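Local coordinates for flagella basal body P-ring formation protein flgA (Salmonella typhimurium, PDB 3TEE), which takes part in assembling the P-ring of the flagellar basal body in the periplasm, where it may act as a chaperone or modulator of that assembly, at residues A[10-15]-A[20-25]; A[48-53]-A[99-104]. All blocks are in the same frame, centred on the assembly; numbering follows the deposited sequence.

Interaction 1 of 2, residues A[10-15]-A[20-25]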
loop_
_atom_site.group_PDB
_atom_site.type_symbol
_atom_site.label_atom_id
_atom_site.label_comp_id
_atom_site.label_asym_id
_atom_site.label_seq_id
_atom_site.Cartn_x
_atom_site.Cartn_y
_atom_site.Cartn_z
ATOM N N TRP A 10 -13.789 -16.993 15.658
ATOM C CA TRP A 10 -12.525 -17.060 14.923
ATOM C C TRP A 10 -12.343 -15.847 13.979
ATOM O O TRP A 10 -11.328 -15.144 14.081
ATOM C CB TRP A 10 -12.399 -18.393 14.169
ATOM C CG TRP A 10 -11.046 -18.646 13.582
ATOM C CD1 TRP A 10 -9.919 -19.026 14.249
ATOM C CD2 TRP A 10 -10.732 -18.706 12.193
ATOM N NE1 TRP A 10 -8.898 -19.266 13.355
ATOM C CE2 TRP A 10 -9.363 -19.053 12.085
ATOM C CE3 TRP A 10 -11.473 -18.475 11.017
ATOM C CZ2 TRP A 10 -8.726 -19.221 10.850
ATOM C CZ3 TRP A 10 -10.826 -18.607 9.789
ATOM C CH2 TRP A 10 -9.467 -18.964 9.719
ATOM N N PHE A 11 -13.326 -15.566 13.122
ATOM C CA PHE A 11 -13.211 -14.406 12.220
ATOM C C PHE A 11 -13.199 -13.090 12.965
ATOM O O PHE A 11 -12.484 -12.197 12.532
ATOM C CB PHE A 11 -14.309 -14.390 11.149
ATOM C CG PHE A 11 -13.995 -15.316 10.000
ATOM C CD1 PHE A 11 -13.119 -14.921 8.985
ATOM C CD2 PHE A 11 -14.603 -16.564 9.908
ATOM C CE1 PHE A 11 -12.832 -15.774 7.915
ATOM C CE2 PHE A 11 -14.303 -17.425 8.846
ATOM C CZ PHE A 11 -13.446 -17.010 7.844
ATOM N N SER A 12 -13.984 -12.948 14.067
ATOM C CA SER A 12 -13.964 -11.711 14.894
ATOM C C SER A 12 -12.523 -11.432 15.407
ATOM O O SER A 12 -12.028 -10.312 15.296
ATOM C CB SER A 12 -14.908 -11.854 16.097
ATOM O OG SER A 12 -16.269 -11.836 15.686
ATOM N N GLN A 13 -11.888 -12.439 16.013
ATOM C CA GLN A 13 -10.509 -12.331 16.551
ATOM C C GLN A 13 -9.506 -12.066 15.403
ATOM O O GLN A 13 -8.659 -11.184 15.527
ATOM C CB GLN A 13 -10.108 -13.600 17.318
ATOM C CG GLN A 13 -10.852 -13.712 18.659
ATOM C CD GLN A 13 -10.736 -15.039 19.371
ATOM O OE1 GLN A 13 -10.225 -16.019 18.824
ATOM N NE2 GLN A 13 -11.264 -15.106 20.607
ATOM N N ARG A 14 -9.637 -12.800 14.285
ATOM C CA ARG A 14 -8.762 -12.594 13.112
ATOM C C ARG A 14 -8.858 -11.165 12.554
ATOM O O ARG A 14 -7.875 -10.631 12.021
ATOM C CB ARG A 14 -9.177 -13.528 11.984
ATOM C CG ARG A 14 -8.573 -14.878 12.097
ATOM C CD ARG A 14 -9.014 -15.713 10.920
ATOM N NE ARG A 14 -8.422 -15.305 9.641
ATOM C CZ ARG A 14 -7.204 -15.636 9.225
ATOM N NH1 ARG A 14 -6.401 -16.354 10.001
ATOM N NH2 ARG A 14 -6.769 -15.229 8.043
ATOM N N LEU A 15 -10.048 -10.563 12.668
ATOM C CA LEU A 15 -10.338 -9.229 12.110
ATOM C C LEU A 15 -10.207 -8.113 13.138
ATOM O O LEU A 15 -10.639 -6.991 12.864
ATOM C CB LEU A 15 -11.732 -9.239 11.437
ATOM C CG LEU A 15 -11.855 -9.729 9.966
ATOM C CD1 LEU A 15 -11.010 -10.940 9.656
ATOM C CD2 LEU A 15 -13.307 -10.089 9.610
ATOM N N ASP A 20 -15.375 -4.228 13.907
ATOM C CA ASP A 20 -15.988 -4.314 15.241
ATOM C C ASP A 20 -17.349 -5.023 15.138
ATOM O O ASP A 20 -18.093 -5.064 16.111
ATOM C CB ASP A 20 -16.162 -2.890 15.833
ATOM C CG ASP A 20 -16.962 -1.917 14.968
ATOM O OD1 ASP A 20 -17.348 -2.291 13.844
ATOM O OD2 ASP A 20 -17.150 -0.765 15.396
ATOM N N GLU A 21 -17.675 -5.582 13.953
ATOM C CA GLU A 21 -18.946 -6.285 13.720
ATOM C C GLU A 21 -18.770 -7.324 12.608
ATOM O O GLU A 21 -18.754 -6.988 11.429
ATOM C CB GLU A 21 -20.024 -5.261 13.364
ATOM C CG GLU A 21 -21.419 -5.833 13.398
ATOM C CD GLU A 21 -22.490 -4.800 13.100
ATOM O OE1 GLU A 21 -22.212 -3.580 13.167
ATOM O OE2 GLU A 21 -23.622 -5.229 12.808
ATOM N N VAL A 22 -18.605 -8.584 13.000
ATOM C CA VAL A 22 -18.302 -9.684 12.087
ATOM C C VAL A 22 -19.398 -10.733 12.181
ATOM O O VAL A 22 -19.610 -11.324 13.251
ATOM C CB VAL A 22 -16.897 -10.293 12.376
ATOM C CG1 VAL A 22 -16.610 -11.482 11.442
ATOM C CG2 VAL A 22 -15.801 -9.238 12.284
ATOM N N VAL A 23 -20.080 -10.966 11.045
ATOM C CA VAL A 23 -21.181 -11.921 10.951
ATOM C C VAL A 23 -20.799 -12.984 9.951
ATOM O O VAL A 23 -20.467 -12.664 8.808
ATOM C CB VAL A 23 -22.529 -11.233 10.581
ATOM C CG1 VAL A 23 -23.658 -12.270 10.428
ATOM C CG2 VAL A 23 -22.902 -10.158 11.618
ATOM N N VAL A 24 -20.843 -14.238 10.390
ATOM C CA VAL A 24 -20.454 -15.384 9.566
ATOM C C VAL A 24 -21.671 -16.225 9.203
ATOM O O VAL A 24 -22.460 -16.594 10.074
ATOM C CB VAL A 24 -19.318 -16.220 10.237
ATOM C CG1 VAL A 24 -18.896 -17.413 9.355
ATOM C CG2 VAL A 24 -18.100 -15.346 10.559
ATOM N N THR A 25 -21.790 -16.557 7.921
ATOM C CA THR A 25 -22.866 -17.428 7.424
ATOM C C THR A 25 -22.256 -18.595 6.667
ATOM O O THR A 25 -21.460 -18.376 5.746
ATOM C CB THR A 25 -23.823 -16.628 6.508
ATOM O OG1 THR A 25 -24.226 -15.441 7.204
ATOM C CG2 THR A 25 -25.079 -17.439 6.135
#
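Val22 is the bump of this contact, and the last turn of helix 2-14, together with Leu15 just after it, supplies the hollow. The hollow is bordered by Phe11, Ser12 and Leu15. The two methyls of Val22 divide it between them. CG1 of Val22 sits against the first side-chain carbon of Phe11, 3.7 Å from its CB, while CG2 of Val22 turns the other way and meets CD2 of Leu15 at 3.8 Å. With CG1 anti to the backbone N (chi1 178°), the isopropyl fork straddles the backbone of Ser12, whose CA lies 5.6 Å from the CA of Val22. Serine's short side chain lets the strand lie this close. Ser12 OG lies 3.7 Å from Val22 CB, a packing contact; the hydroxyl's polar need is met by the carbonyl O of Thr8 in the preceding turn.

Val24, two residues on and so on the same face of the strand, packs on Phe11, and on Leu7 and Thr8 of the helix. Val24 CG2 rests obliquely against the Phe11 ring, 3.8 Å from Phe11 CD2, and the two side chains cross at about a right angle. Phe11 leans its ring beside its own backbone N (chi1 -80°) and reaches on over the sheet to Val68 and Val70 of strand 62-79 and Val55 of strand 53-59. Beta-branched valines fit here, being compact and at ease in extended chain. The axes of 10-14 and 21-25 approach to 8.1 Å and run roughly antiparallel, at 146°, after a short connection. This is an alpha-beta hairpin: the chain doubles back after the helix as an edge strand, and the amphipathic helix packs across one face of the antiparallel sheet.

Interaction 2 of 2, residues A[48-53]-A[99-104]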
loop_
_atom_site.group_PDB
_atom_site.type_symbol
_atom_site.label_atom_id
_atom_site.label_comp_id
_atom_site.label_asym_id
_atom_site.label_seq_id
_atom_site.Cartn_x
_atom_site.Cartn_y
_atom_site.Cartn_z
ATOM N N LYS A 48 -7.593 -13.288 1.262
ATOM C CA LYS A 48 -8.969 -12.809 1.422
ATOM C C LYS A 48 -9.408 -12.947 2.883
ATOM O O LYS A 48 -9.372 -14.041 3.434
ATOM C CB LYS A 48 -9.919 -13.551 0.470
ATOM C CG LYS A 48 -11.177 -12.757 0.153
ATOM C CD LYS A 48 -12.058 -13.477 -0.843
ATOM C CE LYS A 48 -13.311 -12.695 -1.116
ATOM N NZ LYS A 48 -14.174 -13.388 -2.108
ATOM N N LEU A 49 -9.799 -11.829 3.509
ATOM C CA LEU A 49 -10.177 -11.745 4.924
ATOM C C LEU A 49 -11.685 -11.845 5.233
ATOM O O LEU A 49 -12.056 -12.204 6.347
ATOM C CB LEU A 49 -9.629 -10.419 5.488
ATOM C CG LEU A 49 -8.120 -10.367 5.795
ATOM C CD1 LEU A 49 -7.415 -9.393 4.878
ATOM C CD2 LEU A 49 -7.868 -9.943 7.238
ATOM N N TRP A 50 -12.547 -11.457 4.276
ATOM C CA TRP A 50 -13.996 -11.391 4.463
ATOM C C TRP A 50 -14.695 -11.622 3.117
ATOM O O TRP A 50 -14.023 -11.838 2.117
ATOM C CB TRP A 50 -14.380 -10.009 5.042
ATOM C CG TRP A 50 -13.668 -8.870 4.365
ATOM C CD1 TRP A 50 -13.755 -8.514 3.046
ATOM C CD2 TRP A 50 -12.678 -8.013 4.946
ATOM N NE1 TRP A 50 -12.931 -7.445 2.788
ATOM C CE2 TRP A 50 -12.237 -7.130 3.930
ATOM C CE3 TRP A 50 -12.117 -7.901 6.231
ATOM C CZ2 TRP A 50 -11.278 -6.141 4.161
ATOM C CZ3 TRP A 50 -11.139 -6.937 6.452
ATOM C CH2 TRP A 50 -10.733 -6.068 5.424
ATOM N N GLY A 51 -16.021 -11.535 3.101
ATOM C CA GLY A 51 -16.805 -11.828 1.913
ATOM C C GLY A 51 -16.916 -13.330 1.793
ATOM O O GLY A 51 -16.936 -14.030 2.818
ATOM N N ASN A 52 -16.952 -13.840 0.552
ATOM C CA ASN A 52 -17.043 -15.282 0.312
ATOM C C ASN A 52 -15.680 -15.913 0.412
ATOM O O ASN A 52 -14.796 -15.665 -0.413
ATOM C CB ASN A 52 -17.732 -15.586 -1.032
ATOM C CG ASN A 52 -19.153 -15.101 -1.078
ATOM O OD1 ASN A 52 -19.923 -15.233 -0.121
ATOM N ND2 ASN A 52 -19.508 -14.458 -2.174
ATOM N N VAL A 53 -15.458 -16.663 1.489
ATOM C CA VAL A 53 -14.139 -17.250 1.691
ATOM C C VAL A 53 -14.216 -18.752 1.910
ATOM O O VAL A 53 -15.252 -19.273 2.312
ATOM C CB VAL A 53 -13.321 -16.542 2.812
ATOM C CG1 VAL A 53 -13.089 -15.047 2.508
ATOM C CG2 VAL A 53 -13.972 -16.719 4.175
ATOM N N GLY A 99 -18.435 1.232 7.091
ATOM C CA GLY A 99 -19.217 0.506 6.103
ATOM C C GLY A 99 -18.846 -0.959 6.039
ATOM O O GLY A 99 -17.920 -1.412 6.727
ATOM N N ARG A 100 -19.540 -1.680 5.163
ATOM C CA ARG A 100 -19.315 -3.094 4.908
ATOM C C ARG A 100 -18.031 -3.284 4.068
ATOM O O ARG A 100 -18.006 -3.038 2.843
ATOM C CB ARG A 100 -20.566 -3.694 4.245
ATOM C CG ARG A 100 -21.708 -3.987 5.237
ATOM C CD ARG A 100 -21.526 -5.333 5.976
ATOM N NE ARG A 100 -21.511 -6.435 5.012
ATOM C CZ ARG A 100 -22.599 -6.959 4.453
ATOM N NH1 ARG A 100 -23.807 -6.547 4.821
ATOM N NH2 ARG A 100 -22.488 -7.913 3.545
ATOM N N LEU A 101 -16.936 -3.668 4.752
ATOM C CA LEU A 101 -15.621 -3.899 4.115
ATOM C C LEU A 101 -15.700 -4.915 2.994
ATOM O O LEU A 101 -15.023 -4.764 1.986
ATOM C CB LEU A 101 -14.568 -4.353 5.157
ATOM C CG LEU A 101 -14.429 -3.467 6.401
ATOM C CD1 LEU A 101 -13.413 -4.079 7.373
ATOM C CD2 LEU A 101 -14.039 -2.026 6.038
ATOM N N ASP A 102 -16.548 -5.930 3.161
ATOM C CA ASP A 102 -16.734 -7.004 2.185
ATOM C C ASP A 102 -17.492 -6.507 0.948
ATOM O O ASP A 102 -17.583 -7.236 -0.035
ATOM C CB ASP A 102 -17.447 -8.225 2.818
ATOM C CG ASP A 102 -18.779 -7.867 3.436
ATOM O OD1 ASP A 102 -18.785 -7.083 4.441
ATOM O OD2 ASP A 102 -19.825 -8.355 2.927
ATOM N N GLN A 103 -18.040 -5.280 0.991
ATOM C CA GLN A 103 -18.731 -4.715 -0.192
ATOM C C GLN A 103 -17.916 -3.614 -0.860
ATOM O O GLN A 103 -18.359 -3.024 -1.850
ATOM C CB GLN A 103 -20.147 -4.245 0.150
ATOM C CG GLN A 103 -21.089 -5.434 0.396
ATOM C CD GLN A 103 -22.432 -5.042 0.920
ATOM O OE1 GLN A 103 -22.611 -3.993 1.545
ATOM N NE2 GLN A 103 -23.414 -5.896 0.679
ATOM N N LEU A 104 -16.719 -3.360 -0.348
ATOM C CA LEU A 104 -15.855 -2.317 -0.876
ATOM C C LEU A 104 -15.223 -2.699 -2.217
ATOM O O LEU A 104 -14.928 -3.886 -2.438
ATOM C CB LEU A 104 -14.729 -2.005 0.120
ATOM C CG LEU A 104 -15.100 -1.237 1.384
ATOM C CD1 LEU A 104 -13.869 -1.112 2.270
ATOM C CD2 LEU A 104 -15.661 0.206 1.015
#
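Trp50 reaches across to Leu101 and Asp102 with every atom of its side chain. Trp50 CB starts at 4.2 Å from CB of Asp102. A chi1 of 44° places CG between the backbone N and carbonyl carbon, and the indole lies down along the other segment. Trp50 CD1 comes next, 3.4 Å from the CA of Asp102. Trp50 NE1 lies 3.5 Å from Leu101 O, but at an angle too poor for a hydrogen bond; that oxygen is bonded to the N of Leu104 and to a glycerol, probably from the crystallisation liquor. The segment beneath is a short 3-10 turn, 101-103, at the end of strand 94-100, and its compact backbone brings Leu101 C and Asp102 N over one ring face. Farther out, Leu101 CB makes a CH-pi contact over the six-membered ring, while Leu49 CB lies on the opposite face, toward its rim. At the tip, Trp50 CZ3 meets Leu101 CD1 at 3.8 Å. Gly51, at a positive phi that favours glycine, sets its N against Asp102 CB. The Asp102 carboxylate turns off to Arg100: NE holds OD1 and NH2 holds OD2 in the guanidinium plane, each oxygen using its syn lone pair, and OD1 also takes the N-H of Ala72.

Overall arrangement
Interactions 1 and 2 lie with their centres 11 Å apart and reach the same antiparallel sheet. They touch directly: Phe11 packs on Val53, and Leu15 on the backbone of Leu49 and the indole of Trp50, which joins the helix end to the loop of 48-53. Each mixes buried residues (Phe11 and Leu15; Gly51 and Leu101) with partly exposed ones. Interaction 1 sets a regular helix against a strand, with aliphatic and phenyl side chains interlocking over the sheet. Interaction 2 joins two irregular pieces, a loop and a 3-10 turn, through one broad aromatic face, with a salt bridge within 99-104. It also ties the end of strand 94-100 to a loop far back in sequence, whereas interaction 1 closes locally.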